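Local coordinates for ancylostoma secreted protein 2 (Necator americanus, PDB 4NUI), which is a secreted hookworm protein of the CAP (SCP/TAPS) family whose function is not settled, and binds divalent metal ions such as cobalt in its groove, at residues Cys84-Ser89 and Glu99-Ser104; Phe123-Glu128 and Val146-Gln151. All coordinates share one frame; numbering follows the deposited sequence.

Contact 1: Cys84-Ser89 and Glu99-Ser104; sequences CVFKHS and ENIFMS. With CO (cobalt (II) ion), chain B.
His88 and Ser89 close on the carboxylate of Glu99, and this is the tight end of the contact. Glu99 reaches out fully extended, CG anti to its own nitrogen (chi1 -178°), which carries OE1 alongside the imidazole edge. His88 ND1 donates to the anti lone pair of OE1 at 2.8 Å, ring and carboxylate nearly coplanar, while Ser89 N takes the syn lone pair of the same oxygen at 2.9 Å. The Ser89 hydroxyl comes from above the carboxylate plane, OG to Glu99 OE2 2.6 Å, and Asn80 and Gln176 also bond to OE2. Held at ND1, the His88 ring presents NE2 to the cobalt at 2.3 Å. Ile101 CD1 sits over the centre of that ring, 4.2 Å from the centroid, and also packs on one face of Phe86.

Beyond Ile101 the contact is apolar and more solvent-exposed, yet Phe86 still packs closely on Met103, whose SD lies over the ring's opposite face, 3.9 Å from its centroid, in a Met-aromatic contact. The loop runs roughly antiparallel to strand 98-104. A histidine paired with a glutamate through ND1, leaving NE2 for the metal, is half of the metal site in the central groove of CAP proteins.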
loop_
_atom_site.group_PDB
_atom_site.type_symbol
_atom_site.label_atom_id
_atom_site.label_comp_id
_atom_site.label_asym_id
_atom_site.label_seq_id
_atom_site.Cartn_x
_atom_site.Cartn_y
_atom_site.Cartn_z
ATOM N N CYS A 84 16.691 -11.558 -0.114
ATOM C CA CYS A 84 16.511 -12.115 -1.448
ATOM C C CYS A 84 15.811 -13.465 -1.407
ATOM O O CYS A 84 16.138 -14.374 -2.174
ATOM C CB CYS A 84 17.850 -12.205 -2.194
ATOM S SG CYS A 84 18.423 -10.578 -2.756
ATOM N N VAL A 85 14.843 -13.579 -0.505
ATOM C CA VAL A 85 13.948 -14.727 -0.467
ATOM C C VAL A 85 12.532 -14.188 -0.432
ATOM O O VAL A 85 12.182 -13.393 0.442
ATOM C CB VAL A 85 14.206 -15.631 0.762
ATOM C CG1 VAL A 85 13.175 -16.735 0.830
ATOM C CG2 VAL A 85 15.608 -16.232 0.699
ATOM N N PHE A 86 11.721 -14.592 -1.401
ATOM C CA PHE A 86 10.361 -14.074 -1.504
ATOM C C PHE A 86 9.456 -14.648 -0.418
ATOM O O PHE A 86 9.020 -15.802 -0.496
ATOM C CB PHE A 86 9.788 -14.360 -2.891
ATOM C CG PHE A 86 8.415 -13.808 -3.110
ATOM C CD1 PHE A 86 8.236 -12.498 -3.521
ATOM C CD2 PHE A 86 7.295 -14.601 -2.914
ATOM C CE1 PHE A 86 6.972 -11.992 -3.726
ATOM C CE2 PHE A 86 6.027 -14.097 -3.120
ATOM C CZ PHE A 86 5.866 -12.787 -3.523
ATOM N N LYS A 87 9.190 -13.848 0.607
ATOM C CA LYS A 87 8.277 -14.261 1.668
ATOM C C LYS A 87 7.955 -13.119 2.615
ATOM O O LYS A 87 8.713 -12.156 2.738
ATOM C CB LYS A 87 8.843 -15.445 2.455
ATOM C CG LYS A 87 9.688 -15.070 3.656
ATOM C CD LYS A 87 11.127 -14.868 3.281
ATOM C CE LYS A 87 12.073 -15.309 4.413
ATOM N NZ LYS A 87 12.457 -14.194 5.343
ATOM N N HIS A 88 6.814 -13.232 3.284
ATOM C CA HIS A 88 6.462 -12.272 4.307
ATOM C C HIS A 88 7.375 -12.417 5.506
ATOM O O HIS A 88 7.731 -13.527 5.902
ATOM C CB HIS A 88 5.004 -12.440 4.720
ATOM C CG HIS A 88 4.050 -11.697 3.842
ATOM N ND1 HIS A 88 4.046 -10.320 3.750
ATOM C CD2 HIS A 88 3.085 -12.136 3.001
ATOM C CE1 HIS A 88 3.107 -9.944 2.901
ATOM N NE2 HIS A 88 2.509 -11.025 2.433
ATOM N N SER A 89 7.764 -11.284 6.074
ATOM C CA SER A 89 8.480 -11.275 7.333
ATOM C C SER A 89 7.513 -11.636 8.466
ATOM O O SER A 89 6.294 -11.530 8.313
ATOM C CB SER A 89 9.109 -9.905 7.578
ATOM O OG SER A 89 8.112 -8.901 7.594
ATOM N N GLU A 99 2.642 -5.292 5.717
ATOM C CA GLU A 99 3.630 -5.556 4.672
ATOM C C GLU A 99 3.012 -6.074 3.376
ATOM O O GLU A 99 2.105 -6.912 3.399
ATOM C CB GLU A 99 4.641 -6.576 5.196
ATOM C CG GLU A 99 5.782 -6.922 4.242
ATOM C CD GLU A 99 6.697 -7.962 4.847
ATOM O OE1 GLU A 99 6.303 -9.154 4.862
ATOM O OE2 GLU A 99 7.792 -7.594 5.324
ATOM N N ASN A 100 3.515 -5.564 2.250
ATOM C CA ASN A 100 3.233 -6.122 0.940
ATOM C C ASN A 100 4.552 -6.532 0.312
ATOM O O ASN A 100 5.558 -5.833 0.475
ATOM C CB ASN A 100 2.546 -5.098 0.035
ATOM C CG ASN A 100 1.100 -4.858 0.414
ATOM O OD1 ASN A 100 0.497 -5.648 1.130
ATOM N ND2 ASN A 100 0.530 -3.766 -0.086
ATOM N N ILE A 101 4.557 -7.655 -0.403
ATOM C CA ILE A 101 5.755 -8.081 -1.123
ATOM C C ILE A 101 5.452 -8.350 -2.598
ATOM O O ILE A 101 4.321 -8.671 -2.968
ATOM C CB ILE A 101 6.411 -9.332 -0.482
ATOM C CG1 ILE A 101 5.476 -10.533 -0.563
ATOM C CG2 ILE A 101 6.804 -9.057 0.961
ATOM C CD1 ILE A 101 6.083 -11.797 0.033
ATOM N N PHE A 102 6.473 -8.218 -3.439
ATOM C CA PHE A 102 6.328 -8.378 -4.885
ATOM C C PHE A 102 7.657 -8.807 -5.482
ATOM O O PHE A 102 8.712 -8.424 -4.988
ATOM C CB PHE A 102 5.889 -7.040 -5.507
ATOM C CG PHE A 102 6.050 -6.966 -7.007
ATOM C CD1 PHE A 102 5.003 -7.323 -7.854
ATOM C CD2 PHE A 102 7.230 -6.506 -7.567
ATOM C CE1 PHE A 102 5.140 -7.238 -9.227
ATOM C CE2 PHE A 102 7.380 -6.429 -8.948
ATOM C CZ PHE A 102 6.326 -6.801 -9.778
ATOM N N MET A 103 7.623 -9.593 -6.552
ATOM C CA MET A 103 8.864 -9.929 -7.249
ATOM C C MET A 103 8.680 -9.918 -8.753
ATOM O O MET A 103 7.563 -10.097 -9.262
ATOM C CB MET A 103 9.412 -11.288 -6.800
ATOM C CG MET A 103 8.431 -12.433 -6.972
ATOM S SD MET A 103 9.118 -14.058 -6.597
ATOM C CE MET A 103 10.333 -14.207 -7.906
ATOM N N SER A 104 9.786 -9.683 -9.451
ATOM C CA SER A 104 9.835 -9.802 -10.902
ATOM C C SER A 104 11.059 -10.607 -11.288
ATOM O O SER A 104 12.079 -10.552 -10.608
ATOM C CB SER A 104 9.908 -8.428 -11.559
ATOM O OG SER A 104 10.321 -8.551 -12.911
HETATM CO CO CO B . 0.579 -11.206 1.134
HETATM O O HOH W 1 1.611 -12.295 -0.557
HETATM O O HOH W 2 -0.219 -13.004 2.419
HETATM O O HOH W 3 -0.684 -9.918 2.803
#

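Contact 2: Phe123-Glu128 and Val146-Gln151; sequences FGELAE and VGHYTQ. With CO (cobalt (II) ion), chain B.
The junction between helix 111-123 and helix 125-129 comes close to the first turn of helix 147-152, with Phe123 CA 4.7 Å from Tyr149 CA, and Val146 occupies the N-cap position of the latter helix. Glu125 reaches across to that helix start. Its OE1 accepts from Tyr149 N at 2.9 Å, an almost straight bond (166°) arriving from above the carboxylate plane, and more weakly from His148 N. The other oxygen, OE2, offers its syn lone pair to His148 ND1 at 2.6 Å, close to the plane of the ring although the carboxylate is turned 51° from it. This His-carboxylate pair, with the imidazole's NE2 bound to the cobalt at 2.6 Å, belongs to the metal site of the CAP groove; Trp122 lies nearly parallel to the same ring. The negative carboxylate at the helix N-terminus is probably stabilised by the helix dipole.

On the apolar side, Tyr149 has CG anti to its nitrogen (chi1 165°), bringing one ring face against Leu126, whose CB stands over its centre, 3.7 Å from the centroid. Phe123 lies beside it in an offset edge-to-face pair, the Tyr149 edge toward the Phe123 face, centroids 5.5 Å apart. Val45 of helix 28-46 touches both aromatic side chains.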
loop_
_atom_site.group_PDB
_atom_site.type_symbol
_atom_site.label_atom_id
_atom_site.label_comp_id
_atom_site.label_asym_id
_atom_site.label_seq_id
_atom_site.Cartn_x
_atom_site.Cartn_y
_atom_site.Cartn_z
ATOM N N PHE A 123 -2.528 -3.162 -6.070
ATOM C CA PHE A 123 -3.798 -2.469 -6.223
ATOM C C PHE A 123 -4.771 -3.264 -7.092
ATOM O O PHE A 123 -5.978 -3.214 -6.882
ATOM C CB PHE A 123 -3.593 -1.080 -6.814
ATOM C CG PHE A 123 -4.839 -0.252 -6.833
ATOM C CD1 PHE A 123 -5.255 0.407 -5.687
ATOM C CD2 PHE A 123 -5.610 -0.146 -7.977
ATOM C CE1 PHE A 123 -6.406 1.171 -5.690
ATOM C CE2 PHE A 123 -6.771 0.617 -7.979
ATOM C CZ PHE A 123 -7.159 1.278 -6.836
ATOM N N GLY A 124 -4.232 -3.992 -8.063
ATOM C CA GLY A 124 -5.048 -4.731 -9.019
ATOM C C GLY A 124 -5.971 -5.785 -8.436
ATOM O O GLY A 124 -6.904 -6.247 -9.105
ATOM N N GLU A 125 -5.705 -6.191 -7.202
ATOM C CA GLU A 125 -6.530 -7.203 -6.555
ATOM C C GLU A 125 -7.978 -6.748 -6.476
ATOM O O GLU A 125 -8.897 -7.564 -6.570
ATOM C CB GLU A 125 -5.984 -7.562 -5.172
ATOM C CG GLU A 125 -4.660 -8.333 -5.238
ATOM C CD GLU A 125 -3.942 -8.432 -3.907
ATOM O OE1 GLU A 125 -4.372 -7.782 -2.930
ATOM O OE2 GLU A 125 -2.935 -9.175 -3.844
ATOM N N LEU A 126 -8.182 -5.441 -6.327
ATOM C CA LEU A 126 -9.540 -4.890 -6.294
ATOM C C LEU A 126 -10.297 -5.154 -7.594
ATOM O O LEU A 126 -11.406 -5.690 -7.573
ATOM C CB LEU A 126 -9.520 -3.384 -5.992
ATOM C CG LEU A 126 -10.856 -2.654 -6.155
ATOM C CD1 LEU A 126 -11.873 -3.095 -5.105
ATOM C CD2 LEU A 126 -10.630 -1.147 -6.083
ATOM N N ALA A 127 -9.709 -4.769 -8.725
ATOM C CA ALA A 127 -10.356 -4.961 -10.021
ATOM C C ALA A 127 -10.449 -6.436 -10.411
ATOM O O ALA A 127 -11.426 -6.865 -11.037
ATOM C CB ALA A 127 -9.623 -4.169 -11.110
ATOM N N GLU A 128 -9.437 -7.214 -10.048
ATOM C CA GLU A 128 -9.348 -8.590 -10.535
ATOM C C GLU A 128 -10.100 -9.605 -9.684
ATOM O O GLU A 128 -10.784 -10.479 -10.223
ATOM C CB GLU A 128 -7.892 -9.015 -10.693
ATOM C CG GLU A 128 -7.180 -8.271 -11.804
ATOM C CD GLU A 128 -5.850 -8.883 -12.148
ATOM O OE1 GLU A 128 -5.143 -8.295 -12.988
ATOM O OE2 GLU A 128 -5.516 -9.945 -11.580
ATOM N N VAL A 146 -7.019 -10.554 -1.113
ATOM C CA VAL A 146 -7.031 -9.158 -1.538
ATOM C C VAL A 146 -6.310 -8.291 -0.516
ATOM O O VAL A 146 -6.489 -7.073 -0.486
ATOM C CB VAL A 146 -8.461 -8.628 -1.765
ATOM C CG1 VAL A 146 -9.099 -9.332 -2.942
ATOM C CG2 VAL A 146 -9.311 -8.789 -0.522
ATOM N N GLY A 147 -5.470 -8.934 0.290
ATOM C CA GLY A 147 -4.770 -8.278 1.380
ATOM C C GLY A 147 -3.698 -7.276 1.006
ATOM O O GLY A 147 -3.315 -6.449 1.837
ATOM N N HIS A 148 -3.191 -7.338 -0.222
ATOM C CA HIS A 148 -2.237 -6.323 -0.645
ATOM C C HIS A 148 -2.990 -5.036 -0.972
ATOM O O HIS A 148 -2.591 -3.947 -0.541
ATOM C CB HIS A 148 -1.392 -6.803 -1.829
ATOM C CG HIS A 148 -0.673 -8.091 -1.571
ATOM N ND1 HIS A 148 -1.128 -9.303 -2.047
ATOM C CD2 HIS A 148 0.462 -8.357 -0.886
ATOM C CE1 HIS A 148 -0.302 -10.261 -1.667
ATOM N NE2 HIS A 148 0.675 -9.713 -0.965
ATOM N N TYR A 149 -4.103 -5.166 -1.691
ATOM C CA TYR A 149 -4.974 -4.027 -1.936
ATOM C C TYR A 149 -5.482 -3.403 -0.640
ATOM O O TYR A 149 -5.382 -2.194 -0.452
ATOM C CB TYR A 149 -6.172 -4.403 -2.806
ATOM C CG TYR A 149 -7.253 -3.354 -2.761
ATOM C CD1 TYR A 149 -7.117 -2.168 -3.471
ATOM C CD2 TYR A 149 -8.401 -3.534 -1.989
ATOM C CE1 TYR A 149 -8.098 -1.189 -3.427
ATOM C CE2 TYR A 149 -9.386 -2.564 -1.943
ATOM C CZ TYR A 149 -9.225 -1.392 -2.663
ATOM O OH TYR A 149 -10.186 -0.417 -2.624
ATOM N N THR A 150 -6.036 -4.216 0.251
ATOM C CA THR A 150 -6.650 -3.661 1.458
ATOM C C THR A 150 -5.629 -2.926 2.326
ATOM O O THR A 150 -5.954 -1.926 2.964
ATOM C CB THR A 150 -7.442 -4.720 2.290
ATOM O OG1 THR A 150 -6.560 -5.754 2.730
ATOM C CG2 THR A 150 -8.571 -5.328 1.464
ATOM N N GLN A 151 -4.384 -3.392 2.327
ATOM C CA GLN A 151 -3.341 -2.666 3.040
ATOM C C GLN A 151 -2.986 -1.336 2.348
ATOM O O GLN A 151 -2.755 -0.335 3.030
ATOM C CB GLN A 151 -2.097 -3.541 3.255
ATOM C CG GLN A 151 -0.926 -2.805 3.898
ATOM C CD GLN A 151 -1.238 -2.293 5.302
ATOM O OE1 GLN A 151 -1.725 -1.172 5.482
ATOM N NE2 GLN A 151 -0.944 -3.102 6.294
HETATM CO CO CO B . 0.579 -11.206 1.134
HETATM O O HOH W 1 1.611 -12.295 -0.557
HETATM O O HOH W 2 -0.219 -13.004 2.419
HETATM O O HOH W 3 -0.684 -9.918 2.803
#

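In the fold
The two contacts meet at the cobalt ion, each supplying one histidine. His88 NE2 of contact 1 and His148 NE2 of contact 2 lie 4.1 Å apart, and three waters complete the ion's observed neighbours. In both, a glutamate within the same contact engages the ND1 side, so a loop packed on a strand and a pair of helix ends each supply a histidine backed by a glutamate, with different carboxylate geometry. A direct link backs this up: Asn100 ND2, on the side of strand 98-104 facing away from the 84-89 loop, lies 3.2 Å from His148 O, a probable hydrogen bond. The centres of contact 1 and contact 2 are about 16 Å apart, with the metal bridging them in the groove.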